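Side-chain contacts in INSIG protein homolog (Mycobacterium vanbaalenii PYR-1, PDB 4XU6), which binds diacylglycerol in the membrane as a homotrimeric relative of the sterol-sensing Insig proteins: residues P162-A165 against P166-F169; P136-E139 against I140-Q144. All blocks are in the same frame, centred on the assembly; numbering follows the deposited sequence.

Contact 1. Residues P162-A165 against P166-F169. With TDA (N-tridecanoic acid), chain E; TDA (N-tridecanoic acid), chain F.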
ATOM      1  N   PRO A 162      12.147  -4.123 -15.573  1.00 22.53           N
ATOM      2  CA  PRO A 162      12.443  -2.744 -15.164  1.00 25.32           C
ATOM      3  C   PRO A 162      12.130  -2.489 -13.683  1.00 22.40           C
ATOM      4  O   PRO A 162      12.815  -1.676 -13.065  1.00 23.14           O
ATOM      5  CB  PRO A 162      11.533  -1.909 -16.072  1.00 23.62           C
ATOM      6  CG  PRO A 162      11.424  -2.754 -17.342  1.00 25.53           C
ATOM      7  CD  PRO A 162      11.374  -4.188 -16.830  1.00 25.33           C
ATOM      8  N   PHE A 163      11.143  -3.193 -13.120  1.00 23.34           N
ATOM      9  CA  PHE A 163      10.805  -3.008 -11.706  1.00 22.83           C
ATOM     10  C   PHE A 163      11.938  -3.380 -10.744  1.00 21.29           C
ATOM     11  O   PHE A 163      11.893  -3.015  -9.578  1.00 20.67           O
ATOM     12  CB  PHE A 163       9.475  -3.690 -11.301  1.00 21.10           C
ATOM     13  CG  PHE A 163       9.489  -5.212 -11.358  1.00 22.08           C
ATOM     14  CD1 PHE A 163      10.282  -5.965 -10.485  1.00 22.91           C
ATOM     15  CD2 PHE A 163       8.649  -5.880 -12.236  1.00 21.17           C
ATOM     16  CE1 PHE A 163      10.268  -7.365 -10.530  1.00 22.99           C
ATOM     17  CE2 PHE A 163       8.618  -7.279 -12.290  1.00 26.41           C
ATOM     18  CZ  PHE A 163       9.430  -8.019 -11.433  1.00 25.14           C
ATOM     19  N   LEU A 164      12.943  -4.112 -11.228  1.00 22.22           N
ATOM     20  CA  LEU A 164      14.087  -4.450 -10.381  1.00 21.64           C
ATOM     21  C   LEU A 164      14.793  -3.210  -9.866  1.00 19.92           C
ATOM     22  O   LEU A 164      15.297  -3.203  -8.752  1.00 20.54           O
ATOM     23  CB  LEU A 164      15.096  -5.326 -11.128  1.00 19.96           C
ATOM     24  CG  LEU A 164      14.611  -6.738 -11.459  1.00 24.80           C
ATOM     25  CD1 LEU A 164      15.693  -7.488 -12.241  1.00 25.27           C
ATOM     26  CD2 LEU A 164      14.246  -7.495 -10.188  1.00 22.88           C
ATOM     27  N   ALA A 165      14.847  -2.158 -10.674  1.00 22.39           N
ATOM     28  CA  ALA A 165      15.560  -0.968 -10.229  1.00 23.33           C
ATOM     29  C   ALA A 165      14.954  -0.370  -8.940  1.00 20.99           C
ATOM     30  O   ALA A 165      15.666  -0.218  -7.947  1.00 22.11           O
ATOM     31  CB  ALA A 165      15.699   0.075 -11.366  1.00 25.74           C
ATOM     32  N   PRO A 166      13.635  -0.055  -8.936  1.00 22.35           N
ATOM     33  CA  PRO A 166      13.135   0.441  -7.645  1.00 21.81           C
ATOM     34  C   PRO A 166      13.015  -0.651  -6.573  1.00 20.48           C
ATOM     35  O   PRO A 166      13.068  -0.328  -5.388  1.00 19.67           O
ATOM     36  CB  PRO A 166      11.749   1.011  -7.993  1.00 20.44           C
ATOM     37  CG  PRO A 166      11.349   0.345  -9.277  1.00 22.43           C
ATOM     38  CD  PRO A 166      12.650   0.135 -10.019  1.00 22.58           C
ATOM     39  N   LEU A 167      12.859  -1.915  -6.963  1.00 20.40           N
ATOM     40  CA  LEU A 167      12.790  -2.974  -5.950  1.00 21.73           C
ATOM     41  C   LEU A 167      14.117  -3.092  -5.203  1.00 20.49           C
ATOM     42  O   LEU A 167      14.137  -3.109  -3.977  1.00 18.58           O
ATOM     43  CB  LEU A 167      12.371  -4.324  -6.558  1.00 20.26           C
ATOM     44  CG  LEU A 167      12.334  -5.544  -5.622  1.00 20.72           C
ATOM     45  CD1 LEU A 167      11.384  -5.312  -4.458  1.00 22.58           C
ATOM     46  CD2 LEU A 167      11.952  -6.823  -6.411  1.00 22.80           C
ATOM     47  N   TYR A 168      15.223  -3.163  -5.941  1.00 20.90           N
ATOM     48  CA  TYR A 168      16.544  -3.220  -5.312  1.00 20.61           C
ATOM     49  C   TYR A 168      16.833  -1.941  -4.530  1.00 18.85           C
ATOM     50  O   TYR A 168      17.432  -1.987  -3.456  1.00 21.46           O
ATOM     51  CB  TYR A 168      17.642  -3.467  -6.357  1.00 20.28           C
ATOM     52  CG  TYR A 168      17.849  -4.933  -6.718  1.00 20.80           C
ATOM     53  CD1 TYR A 168      18.438  -5.811  -5.809  1.00 24.28           C
ATOM     54  CD2 TYR A 168      17.470  -5.432  -7.964  1.00 20.87           C
ATOM     55  CE1 TYR A 168      18.638  -7.155  -6.125  1.00 26.81           C
ATOM     56  CE2 TYR A 168      17.671  -6.794  -8.299  1.00 21.76           C
ATOM     57  CZ  TYR A 168      18.259  -7.640  -7.357  1.00 25.07           C
ATOM     58  OH  TYR A 168      18.472  -8.981  -7.643  1.00 24.96           O
ATOM     59  N   PHE A 169      16.404  -0.798  -5.059  1.00 20.21           N
ATOM     60  CA  PHE A 169      16.619   0.462  -4.342  1.00 19.85           C
ATOM     61  C   PHE A 169      16.003   0.411  -2.938  1.00 18.76           C
ATOM     62  O   PHE A 169      16.656   0.737  -1.954  1.00 18.63           O
ATOM     63  CB  PHE A 169      16.054   1.652  -5.126  1.00 19.51           C
ATOM     64  CG  PHE A 169      16.139   2.959  -4.369  1.00 21.43           C
ATOM     65  CD1 PHE A 169      17.311   3.714  -4.389  1.00 22.50           C
ATOM     66  CD2 PHE A 169      15.064   3.405  -3.604  1.00 21.70           C
ATOM     67  CE1 PHE A 169      17.396   4.915  -3.671  1.00 25.07           C
ATOM     68  CE2 PHE A 169      15.136   4.600  -2.893  1.00 22.68           C
ATOM     69  CZ  PHE A 169      16.307   5.354  -2.920  1.00 23.60           C
TER
HETATM   70  O21 TDA E 304      13.722 -10.676  -8.912  1.00 38.27           O
HETATM   71  O22 TDA E 304      15.354 -12.302  -9.242  1.00 39.98           O
HETATM   72  C21 TDA E 304      14.940 -11.387  -8.529  1.00 32.23           C
HETATM   73  C22 TDA E 304      15.646 -11.061  -7.245  1.00 27.69           C
HETATM   74  C23 TDA E 304      15.186  -9.715  -6.677  1.00 27.84           C
HETATM   75  C24 TDA E 304      15.782  -9.466  -5.291  1.00 28.30           C
HETATM   76  C25 TDA E 304      15.417  -8.075  -4.770  1.00 25.32           C
HETATM   77  C26 TDA E 304      15.981  -7.813  -3.376  1.00 31.04           C
HETATM   78  C27 TDA E 304      15.245  -8.702  -2.384  1.00 30.30           C
HETATM   79  C28 TDA E 304      15.715  -8.487  -0.964  1.00 35.45           C
HETATM   80  C29 TDA E 304      15.057  -9.513  -0.056  1.00 34.42           C
HETATM   81  C30 TDA E 304      15.500  -9.241   1.369  1.00 32.27           C
HETATM   82  C31 TDA E 304      14.926  -7.915   1.845  1.00 34.74           C
HETATM   83  C32 TDA E 304      15.198  -7.708   3.330  1.00 34.82           C
HETATM   84  C33 TDA E 304      15.168  -6.228   3.689  1.00 34.63           C
HETATM   85  C21 TDA F 305      19.596 -13.569  -9.200  1.00 37.19           C
HETATM   86  C22 TDA F 305      20.777 -12.788  -8.669  1.00 38.36           C
HETATM   87  C23 TDA F 305      20.391 -11.922  -7.479  1.00 35.46           C
HETATM   88  C24 TDA F 305      21.577 -11.057  -7.059  1.00 36.02           C
HETATM   89  C25 TDA F 305      21.224 -10.129  -5.904  1.00 37.90           C
HETATM   90  C26 TDA F 305      22.246  -9.003  -5.760  1.00 38.12           C
HETATM   91  C27 TDA F 305      23.662  -9.561  -5.689  1.00 42.15           C
HETATM   92  C28 TDA F 305      24.695  -8.445  -5.738  1.00 40.55           C
HETATM   93  C29 TDA F 305      25.623  -8.546  -4.537  1.00 50.00           C
HETATM   94  C30 TDA F 305      26.360  -9.880  -4.539  1.00 49.18           C
HETATM   95  C31 TDA F 305      26.901 -10.178  -3.145  1.00 45.73           C
HETATM   96  C32 TDA F 305      27.623  -8.964  -2.570  1.00 47.77           C
HETATM   97  C33 TDA F 305      28.503  -9.356  -1.390  1.00 46.75           C

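Contact 2. Residues P136-E139 against I140-Q144. With TDA (N-tridecanoic acid), chain E; TDA (N-tridecanoic acid), chain F.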
ATOM      1  N   PRO A 136      20.383  -5.379 -10.673  1.00 25.66           N
ATOM      2  CA  PRO A 136      19.962  -5.643 -12.053  1.00 27.73           C
ATOM      3  C   PRO A 136      21.113  -6.061 -12.979  1.00 28.79           C
ATOM      4  O   PRO A 136      20.891  -6.860 -13.886  1.00 26.45           O
ATOM      5  CB  PRO A 136      19.382  -4.299 -12.500  1.00 26.88           C
ATOM      6  CG  PRO A 136      18.865  -3.692 -11.228  1.00 25.56           C
ATOM      7  CD  PRO A 136      19.895  -4.076 -10.188  1.00 24.93           C
ATOM      8  N   ALA A 137      22.310  -5.529 -12.759  1.00 28.50           N
ATOM      9  CA  ALA A 137      23.466  -5.894 -13.580  1.00 27.76           C
ATOM     10  C   ALA A 137      23.811  -7.381 -13.432  1.00 28.03           C
ATOM     11  O   ALA A 137      24.054  -8.066 -14.424  1.00 30.03           O
ATOM     12  CB  ALA A 137      24.678  -5.021 -13.223  1.00 29.71           C
ATOM     13  N   VAL A 138      23.845  -7.865 -12.193  1.00 24.75           N
ATOM     14  CA  VAL A 138      24.065  -9.284 -11.924  1.00 27.92           C
ATOM     15  C   VAL A 138      22.990 -10.142 -12.596  1.00 28.65           C
ATOM     16  O   VAL A 138      23.297 -11.152 -13.227  1.00 27.76           O
ATOM     17  CB  VAL A 138      24.113  -9.579 -10.412  1.00 28.29           C
ATOM     18  CG1 VAL A 138      24.058 -11.078 -10.143  1.00 28.89           C
ATOM     19  CG2 VAL A 138      25.368  -8.964  -9.782  1.00 30.03           C
ATOM     20  N   GLU A 139      21.729  -9.730 -12.480  1.00 26.92           N
ATOM     21  CA  GLU A 139      20.640 -10.476 -13.101  1.00 25.60           C
ATOM     22  C   GLU A 139      20.750 -10.503 -14.620  1.00 27.73           C
ATOM     23  O   GLU A 139      20.509 -11.534 -15.251  1.00 25.69           O
ATOM     24  CB  GLU A 139      19.278  -9.913 -12.669  1.00 26.60           C
ATOM     25  CG  GLU A 139      18.993 -10.124 -11.180  1.00 25.81           C
ATOM     26  CD  GLU A 139      17.514 -10.201 -10.869  1.00 26.38           C
ATOM     27  OE1 GLU A 139      16.746 -10.674 -11.729  1.00 26.19           O
ATOM     28  OE2 GLU A 139      17.128  -9.785  -9.762  1.00 27.99           O
ATOM     29  N   ILE A 140      21.111  -9.371 -15.211  1.00 26.16           N
ATOM     30  CA  ILE A 140      21.246  -9.302 -16.663  1.00 27.84           C
ATOM     31  C   ILE A 140      22.326 -10.279 -17.149  1.00 27.64           C
ATOM     32  O   ILE A 140      22.139 -10.977 -18.152  1.00 28.55           O
ATOM     33  CB  ILE A 140      21.542  -7.858 -17.133  1.00 29.95           C
ATOM     34  CG1 ILE A 140      20.277  -6.994 -17.038  1.00 26.56           C
ATOM     35  CG2 ILE A 140      22.085  -7.841 -18.565  1.00 33.04           C
ATOM     36  CD1 ILE A 140      20.565  -5.483 -16.995  1.00 30.06           C
ATOM     37  N   ALA A 141      23.441 -10.340 -16.425  1.00 29.43           N
ATOM     38  CA  ALA A 141      24.514 -11.277 -16.761  1.00 32.21           C
ATOM     39  C   ALA A 141      24.061 -12.731 -16.622  1.00 31.49           C
ATOM     40  O   ALA A 141      24.366 -13.563 -17.475  1.00 30.53           O
ATOM     41  CB  ALA A 141      25.739 -11.026 -15.890  1.00 29.59           C
ATOM     42  N   LEU A 142      23.359 -13.038 -15.533  1.00 29.38           N
ATOM     43  CA  LEU A 142      22.860 -14.394 -15.298  1.00 29.14           C
ATOM     44  C   LEU A 142      21.864 -14.831 -16.368  1.00 32.16           C
ATOM     45  O   LEU A 142      21.875 -15.980 -16.814  1.00 31.21           O
ATOM     46  CB  LEU A 142      22.250 -14.517 -13.892  1.00 29.39           C
ATOM     47  CG  LEU A 142      23.238 -14.548 -12.724  1.00 31.69           C
ATOM     48  CD1 LEU A 142      22.520 -14.393 -11.401  1.00 30.03           C
ATOM     49  CD2 LEU A 142      24.054 -15.829 -12.713  1.00 31.91           C
ATOM     50  N   VAL A 143      21.002 -13.910 -16.786  1.00 29.16           N
ATOM     51  CA  VAL A 143      20.052 -14.187 -17.853  1.00 27.40           C
ATOM     52  C   VAL A 143      20.750 -14.408 -19.203  1.00 32.06           C
ATOM     53  O   VAL A 143      20.391 -15.321 -19.949  1.00 31.61           O
ATOM     54  CB  VAL A 143      18.985 -13.072 -17.960  1.00 29.66           C
ATOM     55  CG1 VAL A 143      18.209 -13.187 -19.256  1.00 32.06           C
ATOM     56  CG2 VAL A 143      18.037 -13.131 -16.753  1.00 27.85           C
ATOM     57  N   GLN A 144      21.752 -13.590 -19.514  1.00 31.36           N
ATOM     58  CA  GLN A 144      22.495 -13.787 -20.764  1.00 36.77           C
ATOM     59  C   GLN A 144      23.239 -15.130 -20.747  1.00 37.21           C
ATOM     60  O   GLN A 144      23.451 -15.746 -21.795  1.00 36.74           O
ATOM     61  CB  GLN A 144      23.461 -12.624 -21.039  1.00 39.69           C
ATOM     62  CG  GLN A 144      24.188 -12.726 -22.390  1.00 50.19           C
ATOM     63  CD  GLN A 144      23.237 -12.829 -23.584  1.00 58.34           C
ATOM     64  OE1 GLN A 144      22.150 -12.247 -23.586  1.00 61.35           O
ATOM     65  NE2 GLN A 144      23.650 -13.577 -24.608  1.00 59.93           N
TER
HETATM   66  O21 TDA E 304      13.722 -10.676  -8.912  1.00 38.27           O
HETATM   67  O22 TDA E 304      15.354 -12.302  -9.242  1.00 39.98           O
HETATM   68  C21 TDA E 304      14.940 -11.387  -8.529  1.00 32.23           C
HETATM   69  C22 TDA E 304      15.646 -11.061  -7.245  1.00 27.69           C
HETATM   70  C23 TDA E 304      15.186  -9.715  -6.677  1.00 27.84           C
HETATM   71  C24 TDA E 304      15.782  -9.466  -5.291  1.00 28.30           C
HETATM   72  C25 TDA E 304      15.417  -8.075  -4.770  1.00 25.32           C
HETATM   73  C26 TDA E 304      15.981  -7.813  -3.376  1.00 31.04           C
HETATM   74  C27 TDA E 304      15.245  -8.702  -2.384  1.00 30.30           C
HETATM   75  C28 TDA E 304      15.715  -8.487  -0.964  1.00 35.45           C
HETATM   76  C29 TDA E 304      15.057  -9.513  -0.056  1.00 34.42           C
HETATM   77  C30 TDA E 304      15.500  -9.241   1.369  1.00 32.27           C
HETATM   78  C31 TDA E 304      14.926  -7.915   1.845  1.00 34.74           C
HETATM   79  C32 TDA E 304      15.198  -7.708   3.330  1.00 34.82           C
HETATM   80  C33 TDA E 304      15.168  -6.228   3.689  1.00 34.63           C
HETATM   81  C21 TDA F 305      19.596 -13.569  -9.200  1.00 37.19           C
HETATM   82  C22 TDA F 305      20.777 -12.788  -8.669  1.00 38.36           C
HETATM   83  C23 TDA F 305      20.391 -11.922  -7.479  1.00 35.46           C
HETATM   84  C24 TDA F 305      21.577 -11.057  -7.059  1.00 36.02           C
HETATM   85  C25 TDA F 305      21.224 -10.129  -5.904  1.00 37.90           C
HETATM   86  C26 TDA F 305      22.246  -9.003  -5.760  1.00 38.12           C
HETATM   87  C27 TDA F 305      23.662  -9.561  -5.689  1.00 42.15           C
HETATM   88  C28 TDA F 305      24.695  -8.445  -5.738  1.00 40.55           C
HETATM   89  C29 TDA F 305      25.623  -8.546  -4.537  1.00 50.00           C
HETATM   90  C30 TDA F 305      26.360  -9.880  -4.539  1.00 49.18           C
HETATM   91  C31 TDA F 305      26.901 -10.178  -3.145  1.00 45.73           C
HETATM   92  C32 TDA F 305      27.623  -8.964  -2.570  1.00 47.77           C
HETATM   93  C33 TDA F 305      28.503  -9.356  -1.390  1.00 46.75           C

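Contact 1. Residues P162-A165 against P166-F169
Leu164 and Tyr168 touch across the first turn of the last transmembrane helix, 164-184, where side chains four residues apart line up on the side facing the bound fatty acids.

Three i to i+4 backbone bonds build this turn. Leu167 N reaches Phe163 O at 3.0 Å, Tyr168 N takes Leu164 O at 2.8 Å with an almost straight N-H...O angle of 171°, and Phe169 N binds Ala165 O. Pro166 has no N-H to give, but in the first turn it costs the helix little: its ring lies against the preceding residues, with CG and CD both close to Phe163 O.

The apolar contacts follow the same spacing. Leu164 and Tyr168 run alongside each other in one direction. Tyr168 CG stands anti to its carbonyl carbon (chi1 -84°), which lays CD2 4.0 Å from Leu164 CB, brings the ring edge near Leu164 O and turns one face to the lipid. Farther round the helix Leu167 CD2 approaches the Phe163 ring obliquely, and Thr89 and Tyr90 of helix 76-96 pack on Leu167.

Lipid comes third. Leu164 and Tyr168 belong to the pocket that holds the tridecanoic acid of chain E, whose C25 sits 3.6 Å above one face of the Tyr168 ring, offset toward the rim. Leu167 touches the same part of the chain with CG and CD2. Beyond the ring, the phenol oxygen is hydrogen-bonded to Glu139 OE2 and also meets both fatty acids: Tyr168 OH lies 3.5 Å from C23 of the chain E molecule and 3.5 Å from C25 of the chain F molecule.

Contact 2. Residues P136-E139 against I140-Q144
Val138 and Leu142 meet one turn apart near the end of transmembrane helix 122-144, their branches abreast, with Val138 CG1 3.9 Å from Leu142 CD1. Both belong to the pocket of the chain F tridecanoic acid: Leu142 CD1 comes within 3.6 Å of its C22, and Val138 reaches farther down the chain, CG1 toward C24 and CG2 toward C28. Pro136 marks a proline kink, its N having no bond to the turn before; after it the regular i to i+4 pattern resumes with four backbone bonds, from Ile140 N to Pro136 O at 2.8 Å through to Val143 N to Glu139 O at 2.9 Å.

Glu139 is the polar side chain here. Its CB simply sits next to the backbone of the following residue. With CG anti to the carbonyl carbon (chi1 -67°) and the chain extended beyond it, the carboxylate is carried away from its own helix; on the way CG passes 4.0 Å from C21 of the chain F lipid. CD then faces the head of the other fatty acid. OE1 is hydrogen-bonded to Tyr150 OH, and with Tyr168 holding OE2, each oxygen of this buried group has a phenol partner that should fix its rotation. OE2 also lies 3.0 Å from C21 of the chain E acid; two carboxyl groups this close may favour the neutral form of one of them.

Ile140 turns its CG1 back to 3.2 Å from Pro136 O, while Val143 CG2 lies 3.3 Å from Glu139 O. Around the turn, Pro136 and Glu139 pack on Leu164 of helix 164-184, Ile140 rests on Phe158 and Val160 of a loop, and Glu139, Leu142 and Val143 all touch Phe148 of strand 148-150.

Overall arrangement
Contact 2 comes first in the sequence, and the centres of the two contacts lie about 13 Å apart, on the transmembrane helices 122-144 and 164-184. They meet directly. The hydrogen bond joining them spans 2.6 Å from Tyr168 OH to Glu139 OE2; close by, Leu164 CD1 packs 3.4 Å from Glu139 OE1, and Tyr168 CD2 lies 3.6 Å from Pro136 CD. Both contacts touch both tridecanoic acids, so the junction lines both lipid sites, whose molecules lie next to each other here. The head of the chain E acid is also hydrogen-bonded to Tyr150, a diacylglycerol-binding residue, and His26, the other, has its side chain about 4 Å from that of Phe163.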